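Local coordinates for protein methionyl-tRNA formyltransferase (Clostridium thermocellum, PDB 1ZGH) that probably transfers a formyl group from 10-formyltetrahydrofolate to the amino group of methionine carried by initiator tRNA, at residues Glu93-Phe98 with Ile133-Gly138; Lys48-Asn53 with Tyr57-Ile62; Ile121-Lys126 with Thr190-Arg195; Glu158-Ala163 with Glu221-Ala226. One frame throughout, in Å; residues are numbered along the deposited sequence.

Contact 1. Residues Glu93-Phe98 with Ile133-Gly138; sequences EIFENF and IKVDGG
The ring of Phe95 lies against bare backbone: its outer half rests on the peptide that joins Asp136 to Gly137, with Gly137 N 3.4 Å above the plane of one face and displaced toward the rim. On the same ring, CE2 comes to 3.6 Å from Asp136 C. Gly137 turns with positive phi (87°), a conformation that glycine favours. The inner half of the phenylalanine is taken by Val135, which crosses it at about a right angle. Here Val135 CG1 sits 3.5 Å from Phe95 CB and 3.7 Å from Phe95 CG, reaching the ring obliquely. Phe95 holds CG between its own backbone N and carbonyl carbon (chi1 68°), and this rotation carries the ring over the 135-137 backbone. The turn under the ring is an Asx turn: Asp136 OD1 accepts from Gly138 N at 3.1 Å, from above the carboxylate plane, and also bonds Thr141 OG1. On the helix side, Asn97 ND2 lies near Glu93 O in a nearly straight geometry, though the modelled distance of 2.5 Å is doubtful. The contact is made by van der Waals packing, partly on a peptide, and lies at the surface. It packs helix 92-95 against the chain just past strand 127-134, and Cys100 of the neighbouring strand 100-104 touches both Phe95 and Val135, while Ile94 and Phe98 turn to Ile81 of strand 80-83.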
loop_
_atom_site.group_PDB
_atom_site.type_symbol
_atom_site.label_atom_id
_atom_site.label_comp_id
_atom_site.label_asym_id
_atom_site.label_seq_id
_atom_site.Cartn_x
_atom_site.Cartn_y
_atom_site.Cartn_z
ATOM N N GLU A 93 0.558 11.333 19.010
ATOM C CA GLU A 93 1.685 11.239 19.926
ATOM C C GLU A 93 2.880 10.481 19.326
ATOM O O GLU A 93 4.021 10.693 19.750
ATOM C CB GLU A 93 1.271 10.614 21.272
ATOM N N ILE A 94 2.624 9.637 18.329
ATOM C CA ILE A 94 3.703 8.994 17.602
ATOM C C ILE A 94 4.270 9.857 16.450
ATOM O O ILE A 94 5.483 10.089 16.414
ATOM C CB ILE A 94 3.302 7.586 17.117
ATOM C CG1 ILE A 94 3.125 6.676 18.333
ATOM C CG2 ILE A 94 4.364 7.020 16.153
ATOM C CD1 ILE A 94 2.532 5.346 17.985
ATOM N N PHE A 95 3.452 10.330 15.513
ATOM C CA PHE A 95 4.046 11.063 14.382
ATOM C C PHE A 95 4.601 12.451 14.758
ATOM O O PHE A 95 5.408 13.004 14.026
ATOM C CB PHE A 95 3.156 11.118 13.125
ATOM C CG PHE A 95 1.905 11.938 13.263
ATOM C CD1 PHE A 95 0.654 11.311 13.246
ATOM C CD2 PHE A 95 1.954 13.320 13.304
ATOM C CE1 PHE A 95 -0.521 12.063 13.341
ATOM C CE2 PHE A 95 0.783 14.085 13.409
ATOM C CZ PHE A 95 -0.445 13.455 13.439
ATOM N N GLU A 96 4.198 12.996 15.896
ATOM C CA GLU A 96 4.747 14.266 16.342
ATOM C C GLU A 96 6.069 14.116 17.113
ATOM O O GLU A 96 6.773 15.102 17.337
ATOM C CB GLU A 96 3.745 15.011 17.216
ATOM C CG GLU A 96 2.592 15.630 16.434
ATOM C CD GLU A 96 1.663 16.428 17.324
ATOM O OE1 GLU A 96 1.954 16.578 18.536
ATOM O OE2 GLU A 96 0.629 16.902 16.814
ATOM N N ASN A 97 6.384 12.903 17.557
ATOM C CA ASN A 97 7.561 12.694 18.385
ATOM C C ASN A 97 8.628 11.843 17.731
ATOM O O ASN A 97 9.726 11.748 18.259
ATOM C CB ASN A 97 7.150 12.104 19.742
ATOM C CG ASN A 97 6.317 13.074 20.572
ATOM O OD1 ASN A 97 6.807 14.109 21.012
ATOM N ND2 ASN A 97 5.050 12.748 20.774
ATOM N N PHE A 98 8.318 11.224 16.597
ATOM C CA PHE A 98 9.245 10.355 15.883
ATOM C C PHE A 98 9.038 10.581 14.384
ATOM O O PHE A 98 7.940 10.945 13.951
ATOM C CB PHE A 98 8.999 8.872 16.249
ATOM C CG PHE A 98 9.110 8.599 17.720
ATOM C CD1 PHE A 98 7.970 8.557 18.517
ATOM C CD2 PHE A 98 10.363 8.456 18.330
ATOM C CE1 PHE A 98 8.071 8.352 19.897
ATOM C CE2 PHE A 98 10.478 8.253 19.709
ATOM C CZ PHE A 98 9.335 8.207 20.498
ATOM N N ILE A 133 7.051 9.687 2.324
ATOM C CA ILE A 133 6.652 10.950 2.954
ATOM C C ILE A 133 6.675 10.906 4.471
ATOM O O ILE A 133 6.487 9.853 5.077
ATOM C CB ILE A 133 5.236 11.385 2.530
ATOM C CG1 ILE A 133 4.175 10.438 3.106
ATOM C CG2 ILE A 133 5.156 11.441 1.013
ATOM C CD1 ILE A 133 2.753 10.845 2.792
ATOM N N LYS A 134 6.908 12.068 5.068
ATOM C CA LYS A 134 6.937 12.216 6.508
ATOM C C LYS A 134 5.522 12.486 6.975
ATOM O O LYS A 134 4.921 13.506 6.610
ATOM C CB LYS A 134 7.831 13.392 6.924
ATOM C CG LYS A 134 8.124 13.397 8.419
ATOM C CD LYS A 134 8.942 14.567 8.838
ATOM C CE LYS A 134 9.092 14.592 10.350
ATOM N NZ LYS A 134 10.216 15.486 10.753
ATOM N N VAL A 135 4.996 11.601 7.794
ATOM C CA VAL A 135 3.640 11.741 8.322
ATOM C C VAL A 135 3.485 13.060 9.116
ATOM O O VAL A 135 4.325 13.370 9.974
ATOM C CB VAL A 135 3.325 10.537 9.217
ATOM C CG1 VAL A 135 1.946 10.638 9.835
ATOM C CG2 VAL A 135 3.476 9.244 8.390
ATOM N N ASP A 136 2.433 13.823 8.819
ATOM C CA ASP A 136 2.191 15.114 9.501
ATOM C C ASP A 136 0.751 15.270 9.980
ATOM O O ASP A 136 0.316 16.388 10.276
ATOM C CB ASP A 136 2.520 16.277 8.565
ATOM C CG ASP A 136 1.590 16.326 7.332
ATOM O OD1 ASP A 136 0.702 15.449 7.174
ATOM O OD2 ASP A 136 1.762 17.243 6.510
ATOM N N GLY A 137 -0.009 14.184 10.031
ATOM C CA GLY A 137 -1.396 14.281 10.506
ATOM C C GLY A 137 -2.485 14.633 9.481
ATOM O O GLY A 137 -3.662 14.303 9.700
ATOM N N GLY A 138 -2.122 15.317 8.391
ATOM C CA GLY A 138 -3.038 15.494 7.251
ATOM C C GLY A 138 -3.063 14.256 6.368
ATOM O O GLY A 138 -2.223 13.360 6.505
#

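Contact 2. Residues Lys48-Asn53 with Tyr57-Ile62; sequences KFKKEN and YNTTII
Helix 48-52 runs nearly antiparallel to strand 57-62, the axes 8.4 Å apart at an angle of 157°, and the chain turns from one to the other in a short loop. Tyr57 N closes that loop on Asn53 O at 3.0 Å, a nearly straight bond made where the first non-helical residue faces the start of the strand. Asn53 also sends ND2 back to Phe49 O, 2.9 Å away, using a lone pair in the carbonyl plane; this fixes the amide with ND2 over the centre of the Phe49 ring. Beside it, pointing the same way, lies Tyr57, whose CD1 is 3.6 Å from Asn53 CB. The Phe49 and Tyr57 rings meet rim to rim with planes only 11° apart. Further along, Lys50 and Thr59 slide past each other in opposite directions, CB to CB at 3.8 Å. With CG anti to the backbone N (chi1 169°), the lysine chain crosses the strand at Thr59 and brings NZ within 3.1 Å of Thr59 O, nearly in line with the C=O. One water, bound to Ile61 N and weakly to Lys50 NZ, continues this link. Thr59 OG1, at the edge of the Phe49 ring, is buried without a polar partner. The pair completes the right-handed beta-alpha-beta crossover of strand 31-36, helix 40-52 and edge strand 57-62, with Leu176 of helix 156-178 packed against Phe49 and Tyr57.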
loop_
_atom_site.group_PDB
_atom_site.type_symbol
_atom_site.label_atom_id
_atom_site.label_comp_id
_atom_site.label_asym_id
_atom_site.label_seq_id
_atom_site.Cartn_x
_atom_site.Cartn_y
_atom_site.Cartn_z
ATOM N N LYS A 48 13.471 -10.433 6.550
ATOM C CA LYS A 48 14.669 -10.558 5.717
ATOM C C LYS A 48 15.579 -9.343 5.891
ATOM O O LYS A 48 16.802 -9.487 6.082
ATOM C CB LYS A 48 14.249 -10.718 4.255
ATOM C CG LYS A 48 15.368 -10.946 3.306
ATOM N N PHE A 49 14.979 -8.148 5.857
ATOM C CA PHE A 49 15.729 -6.899 6.017
ATOM C C PHE A 49 16.391 -6.843 7.401
ATOM O O PHE A 49 17.569 -6.441 7.531
ATOM C CB PHE A 49 14.826 -5.675 5.794
ATOM C CG PHE A 49 15.542 -4.378 5.958
ATOM C CD1 PHE A 49 15.711 -3.818 7.228
ATOM C CD2 PHE A 49 16.095 -3.724 4.864
ATOM C CE1 PHE A 49 16.420 -2.624 7.405
ATOM C CE2 PHE A 49 16.815 -2.526 5.045
ATOM C CZ PHE A 49 16.979 -1.995 6.329
ATOM N N LYS A 50 15.661 -7.261 8.431
ATOM C CA LYS A 50 16.223 -7.260 9.813
ATOM C C LYS A 50 17.449 -8.187 9.929
ATOM O O LYS A 50 18.455 -7.819 10.516
ATOM C CB LYS A 50 15.144 -7.679 10.820
ATOM C CG LYS A 50 15.657 -7.968 12.231
ATOM C CD LYS A 50 14.547 -8.436 13.165
ATOM C CE LYS A 50 15.133 -8.728 14.544
ATOM N NZ LYS A 50 14.216 -8.339 15.618
ATOM N N LYS A 51 17.332 -9.398 9.399
ATOM C CA LYS A 51 18.424 -10.357 9.402
ATOM C C LYS A 51 19.632 -9.879 8.596
ATOM O O LYS A 51 20.773 -9.981 9.060
ATOM C CB LYS A 51 17.958 -11.699 8.861
ATOM N N GLU A 52 19.399 -9.375 7.391
ATOM C CA GLU A 52 20.516 -8.946 6.550
ATOM C C GLU A 52 21.259 -7.716 7.072
ATOM O O GLU A 52 22.428 -7.525 6.757
ATOM C CB GLU A 52 20.060 -8.737 5.112
ATOM C CG GLU A 52 19.630 -10.039 4.435
ATOM C CD GLU A 52 18.925 -9.816 3.116
ATOM O OE1 GLU A 52 18.537 -8.656 2.819
ATOM O OE2 GLU A 52 18.722 -10.816 2.379
ATOM N N ASN A 53 20.604 -6.893 7.886
ATOM C CA ASN A 53 21.217 -5.656 8.350
ATOM C C ASN A 53 21.490 -5.595 9.852
ATOM O O ASN A 53 21.609 -4.508 10.408
ATOM C CB ASN A 53 20.358 -4.473 7.901
ATOM C CG ASN A 53 20.332 -4.330 6.397
ATOM O OD1 ASN A 53 21.236 -3.738 5.814
ATOM N ND2 ASN A 53 19.310 -4.895 5.757
ATOM N N TYR A 57 21.587 -1.881 11.808
ATOM C CA TYR A 57 20.304 -1.460 12.406
ATOM C C TYR A 57 19.831 -2.423 13.486
ATOM O O TYR A 57 20.049 -3.615 13.370
ATOM C CB TYR A 57 19.241 -1.335 11.302
ATOM C CG TYR A 57 19.699 -0.529 10.099
ATOM C CD1 TYR A 57 19.671 -1.070 8.812
ATOM C CD2 TYR A 57 20.170 0.773 10.251
ATOM C CE1 TYR A 57 20.104 -0.329 7.708
ATOM C CE2 TYR A 57 20.614 1.516 9.163
ATOM C CZ TYR A 57 20.577 0.954 7.893
ATOM O OH TYR A 57 21.009 1.690 6.817
ATOM N N ASN A 58 19.247 -1.908 14.570
ATOM C CA ASN A 58 18.417 -2.741 15.454
ATOM C C ASN A 58 17.013 -2.503 14.960
ATOM O O ASN A 58 16.485 -1.412 15.138
ATOM C CB ASN A 58 18.500 -2.356 16.930
ATOM C CG ASN A 58 17.630 -3.264 17.840
ATOM O OD1 ASN A 58 16.943 -4.171 17.375
ATOM N ND2 ASN A 58 17.693 -3.024 19.139
ATOM N N THR A 59 16.448 -3.523 14.317
ATOM C CA THR A 59 15.150 -3.448 13.673
ATOM C C THR A 59 14.095 -4.125 14.549
ATOM O O THR A 59 14.234 -5.294 14.915
ATOM C CB THR A 59 15.188 -4.122 12.274
ATOM O OG1 THR A 59 16.217 -3.524 11.477
ATOM C CG2 THR A 59 13.878 -3.949 11.550
ATOM N N THR A 60 13.066 -3.363 14.914
ATOM C CA THR A 60 11.871 -3.913 15.567
ATOM C C THR A 60 10.723 -3.957 14.548
ATOM O O THR A 60 10.391 -2.938 13.956
ATOM C CB THR A 60 11.504 -3.055 16.819
ATOM O OG1 THR A 60 12.640 -2.956 17.664
ATOM C CG2 THR A 60 10.361 -3.661 17.634
ATOM N N ILE A 61 10.124 -5.133 14.368
ATOM C CA ILE A 61 9.027 -5.326 13.450
ATOM C C ILE A 61 7.723 -5.340 14.251
ATOM O O ILE A 61 7.602 -6.085 15.229
ATOM C CB ILE A 61 9.174 -6.618 12.634
ATOM C CG1 ILE A 61 10.511 -6.611 11.898
ATOM C CG2 ILE A 61 8.047 -6.759 11.601
ATOM C CD1 ILE A 61 10.815 -7.927 11.222
ATOM N N ILE A 62 6.800 -4.465 13.862
ATOM C CA ILE A 62 5.506 -4.358 14.501
ATOM C C ILE A 62 4.431 -4.661 13.476
ATOM O O ILE A 62 4.439 -4.090 12.389
ATOM C CB ILE A 62 5.325 -2.965 15.117
ATOM C CG1 ILE A 62 6.340 -2.791 16.273
ATOM C CG2 ILE A 62 3.888 -2.782 15.573
ATOM C CD1 ILE A 62 6.304 -1.430 16.965
HETATM O O HOH W 1 11.114 -7.447 15.750
#

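Contact 3. Residues Ile121-Lys126 with Thr190-Arg195; sequences IERGIK and TVFQRR
Glu122 and Arg195 come from opposite directions to form a salt bridge, OE2 to NE at 2.8 Å, across the end of helix 116-122, which closes in a Schellman motif with Gly124 as its C-prime residue. The carboxylate stands at 78° to the guanidinium plane, so the two groups share one oxygen-nitrogen contact and do not pair as parallel forks. A bend at chi3 of Arg195 (72°) turns NE toward the acid. Next to this pair, Arg123 slides past Phe192: CE1 of the ring lies 3.5 Å above the guanidinium plane and over its centre. The planes are 45° apart, so this is a tilted contact at one corner of the ring and not a flat stack. Outside this shell, Asn119 of the same helix touches both sides. Its carbonyl O accepts from Arg123 NH1, its ND2 bonds Gln193 O, and its side chain touches Phe192. Ser115 OG bonds Arg195 N, and the side chain of Met217 from helix 208-217 touches Arg195. Phe192 lies in a short, weakly bonded strand at about 191-192, paired in parallel with 112-113. In the Schellman motif Ile125 N reaches Leu120 O, and inside that loop Gly124 N bonds Ile121 O at 2.9 Å.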
loop_
_atom_site.group_PDB
_atom_site.type_symbol
_atom_site.label_atom_id
_atom_site.label_comp_id
_atom_site.label_asym_id
_atom_site.label_seq_id
_atom_site.Cartn_x
_atom_site.Cartn_y
_atom_site.Cartn_z
ATOM N N ILE A 121 -5.964 2.269 -10.923
ATOM C CA ILE A 121 -6.401 1.326 -11.959
ATOM C C ILE A 121 -7.760 1.717 -12.540
ATOM O O ILE A 121 -7.884 1.760 -13.766
ATOM C CB ILE A 121 -6.357 -0.135 -11.505
ATOM C CG1 ILE A 121 -4.902 -0.546 -11.277
ATOM C CG2 ILE A 121 -7.009 -1.099 -12.590
ATOM C CD1 ILE A 121 -4.724 -1.966 -10.742
ATOM N N GLU A 122 -8.733 2.103 -11.706
ATOM C CA GLU A 122 -9.971 2.771 -12.221
ATOM C C GLU A 122 -9.728 3.916 -13.174
ATOM O O GLU A 122 -10.520 4.160 -14.105
ATOM C CB GLU A 122 -10.797 3.336 -11.074
ATOM C CG GLU A 122 -11.596 2.316 -10.337
ATOM C CD GLU A 122 -12.530 2.985 -9.337
ATOM O OE1 GLU A 122 -13.378 3.826 -9.758
ATOM O OE2 GLU A 122 -12.381 2.703 -8.132
ATOM N N ARG A 123 -8.708 4.716 -12.905
ATOM C CA ARG A 123 -8.407 5.838 -13.756
ATOM C C ARG A 123 -7.616 5.429 -15.023
ATOM O O ARG A 123 -7.166 6.289 -15.738
ATOM C CB ARG A 123 -7.701 6.934 -12.973
ATOM C CG ARG A 123 -8.639 7.646 -11.983
ATOM C CD ARG A 123 -7.909 8.519 -10.998
ATOM N NE ARG A 123 -8.830 9.287 -10.159
ATOM C CZ ARG A 123 -9.619 8.763 -9.222
ATOM N NH1 ARG A 123 -9.599 7.471 -8.955
ATOM N NH2 ARG A 123 -10.420 9.552 -8.520
ATOM N N GLY A 124 -7.454 4.136 -15.284
ATOM C CA GLY A 124 -6.680 3.669 -16.440
ATOM C C GLY A 124 -5.175 3.949 -16.381
ATOM O O GLY A 124 -4.506 4.005 -17.433
ATOM N N ILE A 125 -4.627 4.143 -15.182
ATOM C CA ILE A 125 -3.215 4.483 -15.067
ATOM C C ILE A 125 -2.367 3.186 -15.023
ATOM O O ILE A 125 -2.676 2.257 -14.263
ATOM C CB ILE A 125 -2.967 5.373 -13.831
ATOM C CG1 ILE A 125 -3.620 6.738 -14.035
ATOM C CG2 ILE A 125 -1.465 5.534 -13.511
ATOM C CD1 ILE A 125 -3.922 7.457 -12.745
ATOM N N LYS A 126 -1.291 3.157 -15.815
ATOM C CA LYS A 126 -0.439 1.968 -15.877
ATOM C C LYS A 126 0.920 2.123 -15.218
ATOM O O LYS A 126 1.602 1.122 -15.012
ATOM C CB LYS A 126 -0.267 1.494 -17.324
ATOM C CG LYS A 126 -1.475 0.647 -17.807
ATOM C CD LYS A 126 -1.617 -0.773 -17.167
ATOM C CE LYS A 126 -2.884 -1.468 -17.726
ATOM N NZ LYS A 126 -2.958 -2.957 -17.362
ATOM N N THR A 190 -4.915 16.324 -5.786
ATOM C CA THR A 190 -6.116 15.558 -6.068
ATOM C C THR A 190 -6.325 14.640 -4.875
ATOM O O THR A 190 -5.349 14.218 -4.249
ATOM C CB THR A 190 -5.952 14.743 -7.367
ATOM O OG1 THR A 190 -6.154 15.612 -8.487
ATOM C CG2 THR A 190 -6.926 13.588 -7.444
ATOM N N VAL A 191 -7.578 14.360 -4.534
ATOM C CA VAL A 191 -7.852 13.530 -3.380
ATOM C C VAL A 191 -8.686 12.310 -3.775
ATOM O O VAL A 191 -9.738 12.405 -4.414
ATOM C CB VAL A 191 -8.441 14.289 -2.161
ATOM C CG1 VAL A 191 -7.627 15.568 -1.877
ATOM C CG2 VAL A 191 -9.913 14.628 -2.349
ATOM N N PHE A 192 -8.132 11.167 -3.408
ATOM C CA PHE A 192 -8.759 9.876 -3.568
ATOM C C PHE A 192 -9.553 9.576 -2.313
ATOM O O PHE A 192 -9.151 9.980 -1.223
ATOM C CB PHE A 192 -7.672 8.806 -3.655
ATOM C CG PHE A 192 -6.921 8.769 -4.944
ATOM C CD1 PHE A 192 -7.345 9.455 -6.067
ATOM C CD2 PHE A 192 -5.803 7.941 -5.043
ATOM C CE1 PHE A 192 -6.641 9.347 -7.286
ATOM C CE2 PHE A 192 -5.105 7.809 -6.252
ATOM C CZ PHE A 192 -5.541 8.502 -7.383
ATOM N N GLN A 193 -10.617 8.795 -2.468
ATOM C CA GLN A 193 -11.413 8.304 -1.351
ATOM C C GLN A 193 -11.205 6.817 -1.126
ATOM O O GLN A 193 -10.952 6.055 -2.069
ATOM C CB GLN A 193 -12.882 8.549 -1.631
ATOM C CG GLN A 193 -13.169 9.973 -1.966
ATOM C CD GLN A 193 -14.642 10.312 -1.906
ATOM O OE1 GLN A 193 -15.323 10.344 -2.941
ATOM N NE2 GLN A 193 -15.146 10.588 -0.693
ATOM N N ARG A 194 -11.328 6.417 0.136
ATOM C CA ARG A 194 -11.204 5.040 0.518
ATOM C C ARG A 194 -12.382 4.287 -0.074
ATOM O O ARG A 194 -13.501 4.746 -0.029
ATOM C CB ARG A 194 -11.141 4.870 2.038
ATOM C CG ARG A 194 -10.684 3.450 2.414
ATOM N N ARG A 195 -12.119 3.151 -0.704
ATOM C CA ARG A 195 -13.198 2.414 -1.351
ATOM C C ARG A 195 -13.844 1.484 -0.312
ATOM O O ARG A 195 -13.158 0.979 0.558
ATOM C CB ARG A 195 -12.665 1.680 -2.609
ATOM C CG ARG A 195 -12.564 2.674 -3.822
ATOM C CD ARG A 195 -11.979 2.114 -5.143
ATOM N NE ARG A 195 -12.911 1.181 -5.836
ATOM C CZ ARG A 195 -13.021 -0.100 -5.512
ATOM N NH1 ARG A 195 -12.267 -0.597 -4.580
ATOM N NH2 ARG A 195 -13.891 -0.886 -6.110
#

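Contact 4. Residues Glu158-Ala163 with Glu221-Ala226; sequences EIFMRA and EGYPRA
Phe160 and Tyr223 approach from opposite directions, and the tight part of their contact is the hydroxyl end of Tyr223 against CE2 and CZ of Phe160. Tyr223 OH is 3.3 Å from Phe160 CE2, and Tyr223 CZ is 3.5 Å from the same atom. The ring planes differ by 24° and are slid apart, with centroids 5.5 Å from one another, so overlap is slight. Tyr223 carries CG anti to its carbonyl carbon (chi1 -69°), which extends the ring from the loop toward the helix. Beyond this point the contact is loose: the backbones stay well separated, with Phe160 CA and Glu221 CA 9.8 Å apart, and both aromatic residues remain partly exposed to solvent. Other groups fill in around them. Met105, Leu117 and Trp41 touch Phe160, while Lys39 and His85 touch Tyr223. Polar bonds tie the loop down beside the rings, where Glu157 OE2 accepts from Glu221 N, and Glu221 in turn bonds Ser40 through OE1 and Lys39 through its backbone O. This is a small interdomain contact, in which helix 156-178 of the Rossmann-like formyltransferase domain meets the loop leading into the three-stranded antiparallel sheet of the C-terminal domain.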
loop_
_atom_site.group_PDB
_atom_site.type_symbol
_atom_site.label_atom_id
_atom_site.label_comp_id
_atom_site.label_asym_id
_atom_site.label_seq_id
_atom_site.Cartn_x
_atom_site.Cartn_y
_atom_site.Cartn_z
ATOM N N GLU A 158 0.332 -9.018 -6.919
ATOM C CA GLU A 158 1.547 -8.888 -7.729
ATOM C C GLU A 158 2.116 -7.460 -7.672
ATOM O O GLU A 158 3.316 -7.242 -7.507
ATOM C CB GLU A 158 1.266 -9.314 -9.196
ATOM C CG GLU A 158 1.217 -10.827 -9.394
ATOM C CD GLU A 158 0.567 -11.261 -10.722
ATOM O OE1 GLU A 158 0.046 -10.388 -11.428
ATOM O OE2 GLU A 158 0.571 -12.465 -11.031
ATOM N N ILE A 159 1.224 -6.482 -7.721
ATOM C CA ILE A 159 1.633 -5.078 -7.713
ATOM C C ILE A 159 2.151 -4.690 -6.320
ATOM O O ILE A 159 3.165 -4.026 -6.208
ATOM C CB ILE A 159 0.430 -4.155 -8.123
ATOM C CG1 ILE A 159 0.076 -4.385 -9.613
ATOM C CG2 ILE A 159 0.755 -2.670 -7.828
ATOM C CD1 ILE A 159 -1.320 -3.885 -9.976
ATOM N N PHE A 160 1.455 -5.110 -5.276
ATOM C CA PHE A 160 1.907 -4.828 -3.896
ATOM C C PHE A 160 3.247 -5.501 -3.596
ATOM O O PHE A 160 4.113 -4.910 -2.936
ATOM C CB PHE A 160 0.842 -5.203 -2.854
ATOM C CG PHE A 160 -0.348 -4.321 -2.841
ATOM C CD1 PHE A 160 -0.228 -2.935 -2.885
ATOM C CD2 PHE A 160 -1.615 -4.866 -2.682
ATOM C CE1 PHE A 160 -1.343 -2.139 -2.831
ATOM C CE2 PHE A 160 -2.712 -4.064 -2.630
ATOM C CZ PHE A 160 -2.572 -2.696 -2.681
HETATM N N MSE A 161 3.455 -6.715 -4.100
HETATM C CA MSE A 161 4.761 -7.362 -3.923
HETATM C C MSE A 161 5.881 -6.669 -4.722
HETATM O O MSE A 161 7.007 -6.574 -4.272
HETATM C CB MSE A 161 4.696 -8.868 -4.257
HETATM C CG MSE A 161 3.762 -9.611 -3.310
HETATM SE SE MSE A 161 3.781 -11.545 -3.709
HETATM C CE MSE A 161 3.141 -11.564 -5.317
ATOM N N ARG A 162 5.556 -6.194 -5.915
ATOM C CA ARG A 162 6.485 -5.421 -6.736
ATOM C C ARG A 162 6.876 -4.106 -6.014
ATOM O O ARG A 162 8.058 -3.753 -5.946
ATOM C CB ARG A 162 5.806 -5.139 -8.092
ATOM C CG ARG A 162 6.632 -4.402 -9.131
ATOM C CD ARG A 162 5.773 -4.172 -10.428
ATOM N NE ARG A 162 5.180 -5.408 -10.944
ATOM C CZ ARG A 162 3.973 -5.545 -11.473
ATOM N NH1 ARG A 162 3.194 -4.492 -11.649
ATOM N NH2 ARG A 162 3.557 -6.754 -11.872
ATOM N N ALA A 163 5.890 -3.434 -5.427
ATOM C CA ALA A 163 6.120 -2.203 -4.675
ATOM C C ALA A 163 6.972 -2.466 -3.434
ATOM O O ALA A 163 7.917 -1.715 -3.137
ATOM C CB ALA A 163 4.804 -1.609 -4.281
ATOM N N GLU A 221 -4.372 -10.460 -1.010
ATOM C CA GLU A 221 -4.560 -10.873 0.366
ATOM C C GLU A 221 -5.333 -9.815 1.107
ATOM O O GLU A 221 -4.903 -8.641 1.182
ATOM C CB GLU A 221 -3.182 -11.126 1.000
ATOM C CG GLU A 221 -3.159 -11.659 2.393
ATOM C CD GLU A 221 -1.731 -11.838 2.828
ATOM O OE1 GLU A 221 -1.038 -12.752 2.251
ATOM O OE2 GLU A 221 -1.306 -11.013 3.670
ATOM N N GLY A 222 -6.489 -10.226 1.629
ATOM C CA GLY A 222 -7.287 -9.382 2.525
ATOM C C GLY A 222 -8.258 -8.451 1.805
ATOM O O GLY A 222 -8.940 -7.696 2.470
ATOM N N TYR A 223 -8.311 -8.484 0.466
ATOM C CA TYR A 223 -9.149 -7.554 -0.296
ATOM C C TYR A 223 -10.466 -8.199 -0.682
ATOM O O TYR A 223 -10.492 -9.406 -0.905
ATOM C CB TYR A 223 -8.386 -7.007 -1.528
ATOM C CG TYR A 223 -7.273 -6.102 -1.095
ATOM C CD1 TYR A 223 -7.511 -4.747 -0.830
ATOM C CD2 TYR A 223 -5.974 -6.601 -0.867
ATOM C CE1 TYR A 223 -6.475 -3.903 -0.400
ATOM C CE2 TYR A 223 -4.948 -5.776 -0.416
ATOM C CZ TYR A 223 -5.202 -4.420 -0.187
ATOM O OH TYR A 223 -4.183 -3.574 0.276
ATOM N N PRO A 224 -11.574 -7.406 -0.742
ATOM C CA PRO A 224 -12.903 -7.928 -1.126
ATOM C C PRO A 224 -12.975 -8.112 -2.627
ATOM O O PRO A 224 -12.990 -7.122 -3.381
ATOM C CB PRO A 224 -13.880 -6.816 -0.702
ATOM C CG PRO A 224 -13.068 -5.549 -0.744
ATOM C CD PRO A 224 -11.622 -5.956 -0.444
ATOM N N ARG A 225 -13.028 -9.364 -3.068
ATOM C CA ARG A 225 -12.994 -9.657 -4.502
ATOM C C ARG A 225 -14.098 -8.975 -5.303
ATOM O O ARG A 225 -15.209 -8.791 -4.824
ATOM C CB ARG A 225 -13.098 -11.165 -4.742
ATOM C CG ARG A 225 -11.913 -11.978 -4.233
ATOM C CD ARG A 225 -10.672 -11.833 -5.031
ATOM N NE ARG A 225 -9.603 -12.672 -4.453
ATOM C CZ ARG A 225 -8.872 -12.308 -3.400
ATOM N NH1 ARG A 225 -9.096 -11.127 -2.816
ATOM N NH2 ARG A 225 -7.926 -13.120 -2.934
ATOM N N ALA A 226 -13.809 -8.744 -6.577
ATOM C CA ALA A 226 -14.778 -8.242 -7.514
ATOM C C ALA A 226 -15.938 -9.245 -7.593
ATOM O O ALA A 226 -15.727 -10.447 -7.632
ATOM C CB ALA A 226 -14.166 -8.034 -8.894
#

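From the N terminus, contact 2 comes first and closes the shortest loop, three residues between segments 48-53 and 57-62. Contact 1 follows in series, bridging 34 residues that include strand 100-104, helix 116-122 and most of strand 127-134; both contacts reach the six-stranded sheet, with centres about 22 Å apart. Contact 3 opens inside the span of contact 1 and closes beyond it, so the two cross, and its 63-residue loop carries the chain to strand 191-192. Contact 4 crosses contact 3 in the same way and joins helix 156-178 to the C-terminal domain. Contacts 3 and 4 also touch, Ile121 CD1 against Ile159 CD1 at 4.0 Å, whereas contacts 2 and 3 lie on opposite sides of the chain's centre.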